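Local coordinates for protein 4-alpha-glucanotransferase (Streptococcus agalactiae, PDB 6M6T) that is an amylomaltase, also called disproportionating enzyme, that belongs to the TIM-barrel clan and holds bound glycans, at residues K4-V9 and D40-Q45; G363-E368 and H383-N388; T389-G394 and R434-T439; E399-W404 and M448-D453. All coordinates share one frame; numbering follows the deposited sequence.

Contact 1: residues K4-V9 and D40-Q45; sequences KRASGV and DQKFWQ
Gln41 sets CG anti to its own carbonyl carbon (chi1 -63°) and bends again at chi2, and this folded shape brings its amide back to Ser7 and Val9. Phe43 starts with the same kind of torsion, and its ring then lies near Ala6. The two segments carry the first two strands of the TIM barrel, 6-10 and 43-45. They run parallel as neighbours in a beta-alpha-beta crossover whose helix is 27-38.

Four backbone hydrogen bonds join them. Ser7 O takes two, from Lys42 N at 2.7 Å and from Phe43 N at 3.1 Å, and these donors reach it from opposite faces of its carbonyl plane. Val9 N gives one to Phe43 O at 2.9 Å. Gly8 pairs with Phe43 in parallel register, their CA atoms 4.0 Å apart.

The Phe43 ring sits on the inner side of the barrel, where Tyr292 meets it edge-to-face. CE2 of Phe43 is 4.1 Å from CB of Ala6, while CG of Lys42 stands over the centre of the ring. Val9 and Trp44 point to the other side of the sheet, toward Phe32 and Leu36 of helix 27-38.

Gln41 and Val9 side chains cross at about a right angle. The Gln41 NE2 is bonded to Thr491 of helix 481-493 and to Thr39 O, which fixes the amide beside Ser7. At the far end of the pairing, Gln45 N donates to Val9 O over 2.9 Å, with an angle of 162° at the hydrogen.

Contact 2: residues G363-E368 and H383-N388; sequences GMKIME and HNYTEN
One face of the Tyr385 ring is covered by the aliphatic chain of Lys365, and the hydroxyl at the far end of the ring meets Met367. The contact joins strand 363-366, sixth of the TIM barrel, to the loop that leads into strand 389-392. The link between these two strands has no alpha-helix. Tyr385 of that loop packs on Lys365 of the strand.

Lys365 makes a CH-pi contact. Its CB is 3.8 Å from the centroid of the Tyr385 ring and 16° off the ring normal, over the face but offset toward the rim. CG and CD follow along the same face, and CG of Lys365 is 3.5 Å from CD1 of Tyr385. The two side chains slide past each other in opposite directions. The bend of Lys365 at chi2 (-64°) keeps its methylenes over the ring and takes NZ back toward the loop backbone, 3.9 Å from Asn384 O.

Met367 crosses the Tyr385 side chain at about a right angle. The Tyr385 hydroxyl is hydrogen-bonded to the backbone oxygen of Asp380, a residue of the glycan pocket. Ile366 N bonds to the carboxylate of the same Asp380. Both segments therefore probably help to place that residue. The Ile366 side chain starts away from the loop and touches Leu345 and Asn398.

The backbone O of Asn388 comes to 3.8 Å from N of Gly363, and the side-chain ND2 of Asn388 bonds to Gly360 O. At the other end of the contact, CG of Met367 lies 3.5 Å from OH of Tyr385.

Contact 3: residues T389-G394 and R434-T439; sequences TIAYAG and RTLYAT
Apolar packing carries this contact, and Leu436 is its main side chain. Its CG is anti to the backbone N (chi1 170°), which turns CG toward the strand, and chi2 of 59° sets the two methyls against it. CD1 touches the methyl of Ala391, with CD1 of Leu436 3.4 Å from CB of Ala391. The other branch reaches further along the chain. CD2 of Leu436 is 4.0 Å from CB of Ala393, and it also lies against the peptide joining Tyr392 to Ala393, 3.5 Å from Ala393 N. The two methyls lie one after the other along the end of the strand, which is consistent with close packing of the helix at the two alanines.

The strand is 389-392, seventh in the TIM barrel. Helix 428-438 covers its outer side and belongs to the crossover that leads on to strand 443-447. Leu436 also touches Met367, just past strand 363-366, and Thr444 of strand 443-447. Tyr392 points the other way, into the barrel, where its hydroxyl bonds to Gln45.

The polar bonds within segment 434-439 are at the helix end. Leu436 O accepts from Thr439 N and from Thr439 OG1, both on the same face of its carbonyl plane. The hydroxyl bond, from OG1 of Thr439 to O of Leu436, is 3.2 Å long. It ties Thr439 to the last turn of the helix, and OG1 of Thr439 then rests 4.3 Å from CB of Ala391.

Contact 4: residues E399-W404 and M448-D453; sequences EVINGW and MQDLLD
Asp450 and Ile401 side chains cross at about a right angle, and so do those of Asn402 and Asp453. These two pairs bring together two short helices, 401-404 and 448-451, which follow the seventh and eighth strands of the TIM barrel. Val400 is the N-cap residue of helix 401-404.

The Asp450 carboxylate reaches the start of that helix. Its OD1 accepts a hydrogen bond from Ile401 N at 2.9 Å, and the donor comes from above the carboxylate plane, 45° out of it. The helix start would probably help to keep Asp450 charged. The other oxygen faces hydrocarbon: OD2 of Asp450 is 3.3 Å from CD1 of Ile401. Ile401 has CG1 anti to its carbonyl carbon (chi1 -68°) and is extended at chi2, which brings CG1 and CD1 across the carboxylate. Val400 crosses Gln449 at about a right angle too, with CG1 of Val400 3.9 Å from CB of Gln449. The amide of Gln449 is tied to Ser458 O.

Asp453 ends helix 448-451 as the C-prime residue of a Schellman motif. It has positive phi; its N bonds to Asp450 O, and Lys454 N bonds to Gln449 O. Its carboxylate is turned toward Asn402, and the amide and carboxylate planes are 76° apart. The stronger partner of Asp453 OD1 is Thr429 OG1, on helix 428-438. Asn402 ND2 also bonds to Lys454 O, and its weak bond to OD1 of Asp453 spans 2.9 Å.

Overall arrangement
All belong to the TIM barrel. Contact 1 pairs its first two strands. Contacts 2 and 3 lie on neighbouring strands 363-366 and 389-392, and their centres are 7 Å apart. Contact 1 lies 12 Å from contact 3 and 16 Å from contact 2, centre to centre; the hydrogen bond from Tyr392 to Gln45 links it to contact 3 across the barrel interior. Contact 4 joins helices 401-404 and 448-451, after strands 389-392 and 443-447; its centre sits 14 Å from contact 3 and it touches it through Ala393 and Ile401. Along the chain contacts 1 and 2 come first; the segments of contacts 3 and 4 alternate. Strands are thereby joined to the helices and loop packing on them.

Contact 1: residues K4-V9 and D40-Q45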
loop_
_atom_site.group_PDB
_atom_site.type_symbol
_atom_site.label_atom_id
_atom_site.label_comp_id
_atom_site.label_asym_id
_atom_site.label_seq_id
_atom_site.Cartn_x
_atom_site.Cartn_y
_atom_site.Cartn_z
ATOM N N LYS A 4 4.328 24.179 8.990
ATOM C CA LYS A 4 4.307 24.456 7.552
ATOM C C LYS A 4 3.245 23.617 6.858
ATOM O O LYS A 4 3.260 22.389 6.965
ATOM C CB LYS A 4 5.677 24.159 6.945
ATOM C CG LYS A 4 5.822 24.457 5.452
ATOM C CD LYS A 4 5.761 25.965 5.124
ATOM C CE LYS A 4 7.146 26.626 5.173
ATOM N NZ LYS A 4 7.051 27.913 5.949
ATOM N N ARG A 5 2.329 24.274 6.148
ATOM C CA ARG A 5 1.290 23.571 5.411
ATOM C C ARG A 5 1.842 23.034 4.093
ATOM O O ARG A 5 2.898 23.447 3.624
ATOM C CB ARG A 5 0.094 24.479 5.148
ATOM C CG ARG A 5 -0.849 24.637 6.329
ATOM C CD ARG A 5 -1.656 25.938 6.237
ATOM N NE ARG A 5 -2.699 25.883 5.217
ATOM C CZ ARG A 5 -3.972 25.617 5.484
ATOM N NH1 ARG A 5 -4.333 25.398 6.741
ATOM N NH2 ARG A 5 -4.874 25.580 4.510
ATOM N N ALA A 6 1.122 22.075 3.517
ATOM C CA ALA A 6 1.576 21.333 2.346
ATOM C C ALA A 6 0.411 20.508 1.807
ATOM O O ALA A 6 -0.671 20.444 2.403
ATOM C CB ALA A 6 2.765 20.431 2.669
ATOM N N SER A 7 0.644 19.878 0.655
ATOM C CA SER A 7 -0.364 19.045 0.020
ATOM C C SER A 7 0.339 17.980 -0.808
ATOM O O SER A 7 1.561 18.010 -1.015
ATOM C CB SER A 7 -1.325 19.855 -0.853
ATOM O OG SER A 7 -0.962 19.770 -2.217
ATOM N N GLY A 8 -0.454 17.006 -1.240
ATOM C CA GLY A 8 0.095 15.879 -1.969
ATOM C C GLY A 8 -0.998 15.169 -2.726
ATOM O O GLY A 8 -2.185 15.468 -2.591
ATOM N N VAL A 9 -0.572 14.211 -3.534
ATOM C CA VAL A 9 -1.465 13.499 -4.436
ATOM C C VAL A 9 -1.400 12.016 -4.094
ATOM O O VAL A 9 -0.332 11.496 -3.754
ATOM C CB VAL A 9 -1.097 13.802 -5.912
ATOM C CG1 VAL A 9 -1.708 12.818 -6.890
ATOM C CG2 VAL A 9 -1.542 15.217 -6.270
ATOM N N ASP A 40 3.503 22.500 -7.399
ATOM C CA ASP A 40 4.017 22.861 -6.079
ATOM C C ASP A 40 3.457 21.942 -4.989
ATOM O O ASP A 40 3.180 22.367 -3.863
ATOM C CB ASP A 40 3.740 24.326 -5.782
ATOM C CG ASP A 40 3.992 25.209 -6.997
ATOM O OD1 ASP A 40 5.175 25.372 -7.397
ATOM O OD2 ASP A 40 2.995 25.694 -7.590
ATOM N N GLN A 41 3.344 20.655 -5.327
ATOM C CA GLN A 41 2.975 19.641 -4.359
ATOM C C GLN A 41 4.162 19.309 -3.467
ATOM O O GLN A 41 5.315 19.605 -3.771
ATOM C CB GLN A 41 2.483 18.378 -5.056
ATOM C CG GLN A 41 1.234 18.568 -5.877
ATOM C CD GLN A 41 0.110 19.234 -5.102
ATOM O OE1 GLN A 41 -0.613 18.586 -4.340
ATOM N NE2 GLN A 41 -0.054 20.535 -5.311
ATOM N N LYS A 42 3.862 18.710 -2.329
ATOM C CA LYS A 42 4.891 18.237 -1.414
ATOM C C LYS A 42 4.984 16.722 -1.383
ATOM O O LYS A 42 6.092 16.180 -1.322
ATOM C CB LYS A 42 4.635 18.766 0.006
ATOM C CG LYS A 42 5.653 18.311 1.026
ATOM C CD LYS A 42 6.674 19.373 1.328
ATOM C CE LYS A 42 7.569 18.962 2.489
ATOM N NZ LYS A 42 6.716 18.560 3.629
ATOM N N PHE A 43 3.849 16.027 -1.483
ATOM C CA PHE A 43 3.812 14.600 -1.197
ATOM C C PHE A 43 3.234 13.808 -2.357
ATOM O O PHE A 43 2.307 14.258 -3.039
ATOM C CB PHE A 43 2.990 14.308 0.088
ATOM C CG PHE A 43 3.587 14.908 1.322
ATOM C CD1 PHE A 43 4.857 14.546 1.744
ATOM C CD2 PHE A 43 2.898 15.859 2.043
ATOM C CE1 PHE A 43 5.422 15.122 2.877
ATOM C CE2 PHE A 43 3.459 16.444 3.177
ATOM C CZ PHE A 43 4.719 16.081 3.588
ATOM N N TRP A 44 3.804 12.617 -2.558
ATOM C CA TRP A 44 3.237 11.542 -3.374
ATOM C C TRP A 44 2.943 10.403 -2.408
ATOM O O TRP A 44 3.877 9.831 -1.828
ATOM C CB TRP A 44 4.215 11.088 -4.472
ATOM C CG TRP A 44 3.644 10.113 -5.456
ATOM C CD1 TRP A 44 2.401 9.570 -5.427
ATOM C CD2 TRP A 44 4.282 9.587 -6.642
ATOM N NE1 TRP A 44 2.225 8.721 -6.500
ATOM C CE2 TRP A 44 3.357 8.727 -7.267
ATOM C CE3 TRP A 44 5.535 9.767 -7.237
ATOM C CZ2 TRP A 44 3.643 8.049 -8.442
ATOM C CZ3 TRP A 44 5.819 9.068 -8.393
ATOM C CH2 TRP A 44 4.878 8.219 -8.982
ATOM N N GLN A 45 1.661 10.095 -2.194
ATOM C CA GLN A 45 1.291 8.910 -1.427
ATOM C C GLN A 45 1.028 7.758 -2.392
ATOM O O GLN A 45 0.196 7.873 -3.302
ATOM C CB GLN A 45 0.064 9.151 -0.550
ATOM C CG GLN A 45 -0.224 7.997 0.430
ATOM C CD GLN A 45 -1.142 8.397 1.584
ATOM O OE1 GLN A 45 -1.552 9.559 1.717
ATOM N NE2 GLN A 45 -1.464 7.433 2.429
#

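Contact 2: residues G363-E368 and H383-N388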
loop_
_atom_site.group_PDB
_atom_site.type_symbol
_atom_site.label_atom_id
_atom_site.label_comp_id
_atom_site.label_asym_id
_atom_site.label_seq_id
_atom_site.Cartn_x
_atom_site.Cartn_y
_atom_site.Cartn_z
ATOM N N GLY A 363 -3.056 11.932 12.660
ATOM C CA GLY A 363 -4.065 10.991 12.251
ATOM C C GLY A 363 -4.844 11.501 11.055
ATOM O O GLY A 363 -4.546 12.544 10.482
ATOM N N MET A 364 -5.876 10.750 10.704
ATOM C CA MET A 364 -6.575 10.980 9.454
ATOM C C MET A 364 -7.915 11.673 9.675
ATOM O O MET A 364 -8.467 11.688 10.779
ATOM C CB MET A 364 -6.775 9.657 8.712
ATOM C CG MET A 364 -5.462 8.974 8.343
ATOM S SD MET A 364 -5.567 8.102 6.773
ATOM C CE MET A 364 -3.827 7.980 6.334
ATOM N N LYS A 365 -8.418 12.273 8.591
ATOM C CA LYS A 365 -9.752 12.870 8.509
ATOM C C LYS A 365 -10.253 12.616 7.091
ATOM O O LYS A 365 -9.674 13.116 6.120
ATOM C CB LYS A 365 -9.741 14.374 8.832
ATOM C CG LYS A 365 -9.593 14.731 10.328
ATOM C CD LYS A 365 -10.786 14.236 11.174
ATOM C CE LYS A 365 -10.532 14.354 12.685
ATOM N NZ LYS A 365 -9.703 15.560 13.033
ATOM N N ILE A 366 -11.301 11.811 6.963
ATOM C CA ILE A 366 -11.829 11.431 5.661
ATOM C C ILE A 366 -13.135 12.188 5.483
ATOM O O ILE A 366 -14.172 11.798 6.024
ATOM C CB ILE A 366 -12.017 9.914 5.532
ATOM C CG1 ILE A 366 -10.656 9.213 5.573
ATOM C CG2 ILE A 366 -12.773 9.550 4.236
ATOM C CD1 ILE A 366 -10.620 7.872 4.833
ATOM N N MET A 367 -13.091 13.268 4.706
ATOM C CA MET A 367 -14.240 14.162 4.630
ATOM C C MET A 367 -15.498 13.476 4.131
ATOM O O MET A 367 -16.593 14.023 4.304
ATOM C CB MET A 367 -13.948 15.325 3.703
ATOM C CG MET A 367 -14.645 16.636 4.054
ATOM S SD MET A 367 -13.971 17.905 2.955
ATOM C CE MET A 367 -12.600 16.996 2.260
ATOM N N GLU A 368 -15.373 12.315 3.484
ATOM C CA GLU A 368 -16.555 11.677 2.928
ATOM C C GLU A 368 -17.428 11.057 3.997
ATOM O O GLU A 368 -18.627 10.901 3.772
ATOM C CB GLU A 368 -16.159 10.630 1.889
ATOM C CG GLU A 368 -16.177 11.191 0.492
ATOM C CD GLU A 368 -15.541 10.276 -0.525
ATOM O OE1 GLU A 368 -15.876 9.073 -0.531
ATOM O OE2 GLU A 368 -14.705 10.762 -1.320
ATOM N N HIS A 383 -15.121 21.602 10.017
ATOM C CA HIS A 383 -14.876 22.523 11.112
ATOM C C HIS A 383 -14.440 21.845 12.376
ATOM O O HIS A 383 -14.485 22.528 13.391
ATOM C CB HIS A 383 -16.120 23.364 11.374
ATOM C CG HIS A 383 -17.328 22.572 11.774
ATOM N ND1 HIS A 383 -18.460 22.492 10.983
ATOM C CD2 HIS A 383 -17.599 21.860 12.898
ATOM C CE1 HIS A 383 -19.367 21.749 11.596
ATOM N NE2 HIS A 383 -18.868 21.352 12.756
ATOM N N ASN A 384 -14.059 20.567 12.391
ATOM C CA ASN A 384 -13.559 19.913 13.592
ATOM C C ASN A 384 -12.130 19.425 13.425
ATOM O O ASN A 384 -11.597 18.751 14.327
ATOM C CB ASN A 384 -14.461 18.738 13.979
ATOM C CG ASN A 384 -15.787 19.193 14.519
ATOM O OD1 ASN A 384 -16.837 18.630 14.196
ATOM N ND2 ASN A 384 -15.753 20.236 15.341
ATOM N N TYR A 385 -11.499 19.739 12.296
ATOM C CA TYR A 385 -10.133 19.312 12.062
ATOM C C TYR A 385 -9.183 20.205 12.845
ATOM O O TYR A 385 -9.479 21.374 13.113
ATOM C CB TYR A 385 -9.801 19.365 10.575
ATOM C CG TYR A 385 -10.689 18.521 9.696
ATOM C CD1 TYR A 385 -11.612 17.633 10.235
ATOM C CD2 TYR A 385 -10.590 18.607 8.314
ATOM C CE1 TYR A 385 -12.425 16.855 9.420
ATOM C CE2 TYR A 385 -11.397 17.845 7.482
ATOM C CZ TYR A 385 -12.309 16.956 8.038
ATOM O OH TYR A 385 -13.105 16.178 7.208
ATOM N N THR A 386 -8.046 19.639 13.238
ATOM C CA THR A 386 -6.963 20.413 13.823
ATOM C C THR A 386 -5.730 20.275 12.931
ATOM O O THR A 386 -5.740 19.561 11.926
ATOM C CB THR A 386 -6.682 19.973 15.258
ATOM O OG1 THR A 386 -5.732 18.908 15.241
ATOM C CG2 THR A 386 -7.966 19.489 15.914
ATOM N N GLU A 387 -4.666 20.993 13.287
ATOM C CA GLU A 387 -3.504 21.061 12.411
ATOM C C GLU A 387 -2.820 19.708 12.299
ATOM O O GLU A 387 -2.437 19.290 11.202
ATOM C CB GLU A 387 -2.538 22.136 12.921
ATOM C CG GLU A 387 -1.124 22.092 12.341
ATOM C CD GLU A 387 -0.182 21.239 13.184
ATOM O OE1 GLU A 387 0.362 20.243 12.657
ATOM O OE2 GLU A 387 0.006 21.557 14.381
ATOM N N ASN A 388 -2.681 18.990 13.414
ATOM C CA ASN A 388 -1.960 17.714 13.421
ATOM C C ASN A 388 -2.843 16.573 12.901
ATOM O O ASN A 388 -3.135 15.602 13.598
ATOM C CB ASN A 388 -1.447 17.418 14.821
ATOM C CG ASN A 388 -0.380 16.367 14.831
ATOM O OD1 ASN A 388 0.408 16.264 13.888
ATOM N ND2 ASN A 388 -0.335 15.571 15.906
#

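Contact 3: residues T389-G394 and R434-T439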
loop_
_atom_site.group_PDB
_atom_site.type_symbol
_atom_site.label_atom_id
_atom_site.label_comp_id
_atom_site.label_asym_id
_atom_site.label_seq_id
_atom_site.Cartn_x
_atom_site.Cartn_y
_atom_site.Cartn_z
ATOM N N THR A 389 -3.279 16.721 11.647
ATOM C CA THR A 389 -4.018 15.698 10.921
ATOM C C THR A 389 -3.679 15.798 9.434
ATOM O O THR A 389 -3.240 16.846 8.939
ATOM C CB THR A 389 -5.549 15.818 11.103
ATOM O OG1 THR A 389 -6.023 17.035 10.509
ATOM C CG2 THR A 389 -5.984 15.763 12.572
ATOM N N ILE A 390 -3.908 14.695 8.722
ATOM C CA ILE A 390 -3.754 14.611 7.270
ATOM C C ILE A 390 -5.145 14.436 6.686
ATOM O O ILE A 390 -5.785 13.412 6.927
ATOM C CB ILE A 390 -2.874 13.431 6.854
ATOM C CG1 ILE A 390 -1.560 13.393 7.634
ATOM C CG2 ILE A 390 -2.678 13.434 5.346
ATOM C CD1 ILE A 390 -0.886 14.735 7.797
ATOM N N ALA A 391 -5.627 15.387 5.909
ATOM C CA ALA A 391 -7.011 15.321 5.458
ATOM C C ALA A 391 -7.103 14.819 4.025
ATOM O O ALA A 391 -6.336 15.242 3.159
ATOM C CB ALA A 391 -7.700 16.676 5.580
ATOM N N TYR A 392 -8.048 13.898 3.797
ATOM C CA TYR A 392 -8.380 13.334 2.494
ATOM C C TYR A 392 -9.819 13.663 2.146
ATOM O O TYR A 392 -10.671 13.838 3.027
ATOM C CB TYR A 392 -8.249 11.803 2.450
ATOM C CG TYR A 392 -6.894 11.323 2.834
ATOM C CD1 TYR A 392 -6.563 11.140 4.164
ATOM C CD2 TYR A 392 -5.926 11.096 1.874
ATOM C CE1 TYR A 392 -5.316 10.722 4.521
ATOM C CE2 TYR A 392 -4.670 10.680 2.222
ATOM C CZ TYR A 392 -4.368 10.496 3.550
ATOM O OH TYR A 392 -3.113 10.074 3.907
ATOM N N ALA A 393 -10.078 13.739 0.845
ATOM C CA ALA A 393 -11.452 13.714 0.373
ATOM C C ALA A 393 -12.007 12.313 0.526
ATOM O O ALA A 393 -13.062 12.099 1.139
ATOM C CB ALA A 393 -11.505 14.167 -1.083
ATOM N N GLY A 394 -11.277 11.344 -0.002
ATOM C CA GLY A 394 -11.495 9.956 0.316
ATOM C C GLY A 394 -10.138 9.306 0.249
ATOM O O GLY A 394 -9.152 9.931 -0.148
ATOM N N ARG A 434 -11.811 22.245 -3.105
ATOM C CA ARG A 434 -11.626 23.594 -2.568
ATOM C C ARG A 434 -11.802 23.583 -1.056
ATOM O O ARG A 434 -10.931 24.063 -0.308
ATOM C CB ARG A 434 -12.599 24.582 -3.227
ATOM C CG ARG A 434 -12.182 25.014 -4.630
ATOM C CD ARG A 434 -12.205 26.539 -4.775
ATOM N NE ARG A 434 -11.376 26.997 -5.891
ATOM C CZ ARG A 434 -11.660 26.761 -7.163
ATOM N NH1 ARG A 434 -12.758 26.094 -7.478
ATOM N NH2 ARG A 434 -10.856 27.205 -8.117
ATOM N N THR A 435 -12.895 22.972 -0.582
ATOM C CA THR A 435 -13.114 22.940 0.864
ATOM C C THR A 435 -12.001 22.180 1.585
ATOM O O THR A 435 -11.424 22.690 2.553
ATOM C CB THR A 435 -14.471 22.347 1.211
ATOM O OG1 THR A 435 -15.484 22.998 0.441
ATOM C CG2 THR A 435 -14.756 22.589 2.672
ATOM N N LEU A 436 -11.685 20.960 1.130
ATOM C CA LEU A 436 -10.597 20.173 1.721
ATOM C C LEU A 436 -9.329 20.995 1.886
ATOM O O LEU A 436 -8.655 20.924 2.917
ATOM C CB LEU A 436 -10.298 18.944 0.856
ATOM C CG LEU A 436 -9.044 18.102 1.165
ATOM C CD1 LEU A 436 -9.060 17.550 2.552
ATOM C CD2 LEU A 436 -8.932 16.962 0.210
ATOM N N TYR A 437 -8.955 21.753 0.856
ATOM C CA TYR A 437 -7.714 22.501 0.957
ATOM C C TYR A 437 -7.860 23.706 1.861
ATOM O O TYR A 437 -6.853 24.214 2.366
ATOM C CB TYR A 437 -7.237 22.918 -0.436
ATOM C CG TYR A 437 -6.405 21.850 -1.088
ATOM C CD1 TYR A 437 -6.774 20.519 -0.996
ATOM C CD2 TYR A 437 -5.242 22.164 -1.767
ATOM C CE1 TYR A 437 -6.023 19.532 -1.577
ATOM C CE2 TYR A 437 -4.470 21.172 -2.353
ATOM C CZ TYR A 437 -4.871 19.860 -2.251
ATOM O OH TYR A 437 -4.121 18.864 -2.803
ATOM N N ALA A 438 -9.092 24.163 2.096
ATOM C CA ALA A 438 -9.293 25.267 3.024
ATOM C C ALA A 438 -9.196 24.868 4.495
ATOM O O ALA A 438 -9.189 25.766 5.346
ATOM C CB ALA A 438 -10.649 25.919 2.766
ATOM N N THR A 439 -9.116 23.575 4.819
ATOM C CA THR A 439 -9.130 23.136 6.211
ATOM C C THR A 439 -7.803 23.443 6.910
ATOM O O THR A 439 -6.765 23.642 6.280
ATOM C CB THR A 439 -9.425 21.633 6.314
ATOM O OG1 THR A 439 -8.228 20.879 6.097
ATOM C CG2 THR A 439 -10.477 21.207 5.300
#

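Contact 4: residues E399-W404 and M448-D453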
loop_
_atom_site.group_PDB
_atom_site.type_symbol
_atom_site.label_atom_id
_atom_site.label_comp_id
_atom_site.label_asym_id
_atom_site.label_seq_id
_atom_site.Cartn_x
_atom_site.Cartn_y
_atom_site.Cartn_z
ATOM N N GLU A 399 -15.319 5.629 -1.907
ATOM C CA GLU A 399 -15.746 5.959 -3.251
ATOM C C GLU A 399 -14.952 7.149 -3.782
ATOM O O GLU A 399 -14.373 7.922 -3.025
ATOM C CB GLU A 399 -17.234 6.271 -3.247
ATOM C CG GLU A 399 -18.027 5.263 -2.457
ATOM C CD GLU A 399 -19.379 5.781 -2.035
ATOM O OE1 GLU A 399 -19.470 6.368 -0.920
ATOM O OE2 GLU A 399 -20.341 5.609 -2.826
ATOM N N VAL A 400 -14.893 7.281 -5.106
ATOM C CA VAL A 400 -14.451 8.550 -5.656
ATOM C C VAL A 400 -15.528 9.581 -5.360
ATOM O O VAL A 400 -16.712 9.240 -5.230
ATOM C CB VAL A 400 -14.171 8.450 -7.165
ATOM C CG1 VAL A 400 -13.221 7.296 -7.456
ATOM C CG2 VAL A 400 -15.478 8.318 -7.927
ATOM N N ILE A 401 -15.118 10.853 -5.238
ATOM C CA ILE A 401 -16.041 11.923 -4.839
ATOM C C ILE A 401 -17.273 11.935 -5.732
ATOM O O ILE A 401 -18.410 12.086 -5.255
ATOM C CB ILE A 401 -15.336 13.297 -4.862
ATOM C CG1 ILE A 401 -14.271 13.388 -3.775
ATOM C CG2 ILE A 401 -16.352 14.435 -4.715
ATOM C CD1 ILE A 401 -13.318 14.514 -4.004
ATOM N N ASN A 402 -17.069 11.787 -7.045
ATOM C CA ASN A 402 -18.209 11.723 -7.944
ATOM C C ASN A 402 -19.133 10.589 -7.573
ATOM O O ASN A 402 -20.355 10.718 -7.717
ATOM C CB ASN A 402 -17.742 11.564 -9.375
ATOM C CG ASN A 402 -17.516 12.882 -10.032
ATOM O OD1 ASN A 402 -18.156 13.873 -9.677
ATOM N ND2 ASN A 402 -16.599 12.921 -10.992
ATOM N N GLY A 403 -18.569 9.482 -7.085
ATOM C CA GLY A 403 -19.398 8.369 -6.649
ATOM C C GLY A 403 -20.065 8.622 -5.308
ATOM O O GLY A 403 -21.257 8.355 -5.136
ATOM N N TRP A 404 -19.302 9.131 -4.333
ATOM C CA TRP A 404 -19.869 9.443 -3.020
ATOM C C TRP A 404 -21.063 10.384 -3.141
ATOM O O TRP A 404 -22.074 10.207 -2.451
ATOM C CB TRP A 404 -18.782 10.040 -2.124
ATOM C CG TRP A 404 -19.269 10.926 -1.030
ATOM C CD1 TRP A 404 -19.562 10.561 0.252
ATOM C CD2 TRP A 404 -19.476 12.346 -1.101
ATOM N NE1 TRP A 404 -19.949 11.659 0.979
ATOM C CE2 TRP A 404 -19.907 12.768 0.171
ATOM C CE3 TRP A 404 -19.345 13.299 -2.121
ATOM C CZ2 TRP A 404 -20.219 14.100 0.452
ATOM C CZ3 TRP A 404 -19.654 14.628 -1.837
ATOM C CH2 TRP A 404 -20.089 15.011 -0.559
ATOM N N MET A 448 -5.992 11.238 -7.158
ATOM C CA MET A 448 -5.829 11.546 -8.577
ATOM C C MET A 448 -7.087 11.245 -9.392
ATOM O O MET A 448 -7.298 11.862 -10.444
ATOM C CB MET A 448 -4.621 10.782 -9.142
ATOM C CG MET A 448 -4.389 10.954 -10.645
ATOM S SD MET A 448 -3.952 12.641 -11.121
ATOM C CE MET A 448 -2.492 12.881 -10.164
ATOM N N GLN A 449 -7.943 10.336 -8.920
ATOM C CA GLN A 449 -9.224 10.120 -9.589
ATOM C C GLN A 449 -10.025 11.411 -9.650
ATOM O O GLN A 449 -10.443 11.848 -10.732
ATOM C CB GLN A 449 -10.032 9.044 -8.864
ATOM C CG GLN A 449 -9.706 7.612 -9.224
ATOM C CD GLN A 449 -8.568 7.064 -8.384
ATOM O OE1 GLN A 449 -7.621 7.791 -8.017
ATOM N NE2 GLN A 449 -8.655 5.780 -8.059
ATOM N N ASP A 450 -10.223 12.048 -8.486
ATOM C CA ASP A 450 -11.115 13.204 -8.377
ATOM C C ASP A 450 -10.532 14.451 -9.026
ATOM O O ASP A 450 -11.283 15.291 -9.528
ATOM C CB ASP A 450 -11.426 13.462 -6.908
ATOM C CG ASP A 450 -11.927 12.213 -6.203
ATOM O OD1 ASP A 450 -12.761 11.500 -6.818
ATOM O OD2 ASP A 450 -11.487 11.943 -5.052
ATOM N N LEU A 451 -9.210 14.589 -9.034
ATOM C CA LEU A 451 -8.586 15.671 -9.786
ATOM C C LEU A 451 -8.978 15.634 -11.264
ATOM O O LEU A 451 -9.185 16.683 -11.881
ATOM C CB LEU A 451 -7.077 15.600 -9.623
ATOM C CG LEU A 451 -6.384 16.743 -10.321
ATOM C CD1 LEU A 451 -6.126 17.851 -9.322
ATOM C CD2 LEU A 451 -5.106 16.231 -10.932
ATOM N N LEU A 452 -9.105 14.443 -11.846
ATOM C CA LEU A 452 -9.569 14.306 -13.226
ATOM C C LEU A 452 -11.073 14.101 -13.338
ATOM O O LEU A 452 -11.557 13.806 -14.439
ATOM C CB LEU A 452 -8.866 13.144 -13.926
ATOM C CG LEU A 452 -7.384 13.004 -13.606
ATOM C CD1 LEU A 452 -6.910 11.600 -13.981
ATOM C CD2 LEU A 452 -6.559 14.085 -14.300
ATOM N N ASP A 453 -11.809 14.213 -12.230
ATOM C CA ASP A 453 -13.267 14.087 -12.226
ATOM C C ASP A 453 -13.711 12.740 -12.807
ATOM O O ASP A 453 -14.489 12.675 -13.758
ATOM C CB ASP A 453 -13.909 15.258 -12.992
ATOM C CG ASP A 453 -15.374 15.510 -12.593
ATOM O OD1 ASP A 453 -15.663 15.677 -11.385
ATOM O OD2 ASP A 453 -16.246 15.555 -13.494
#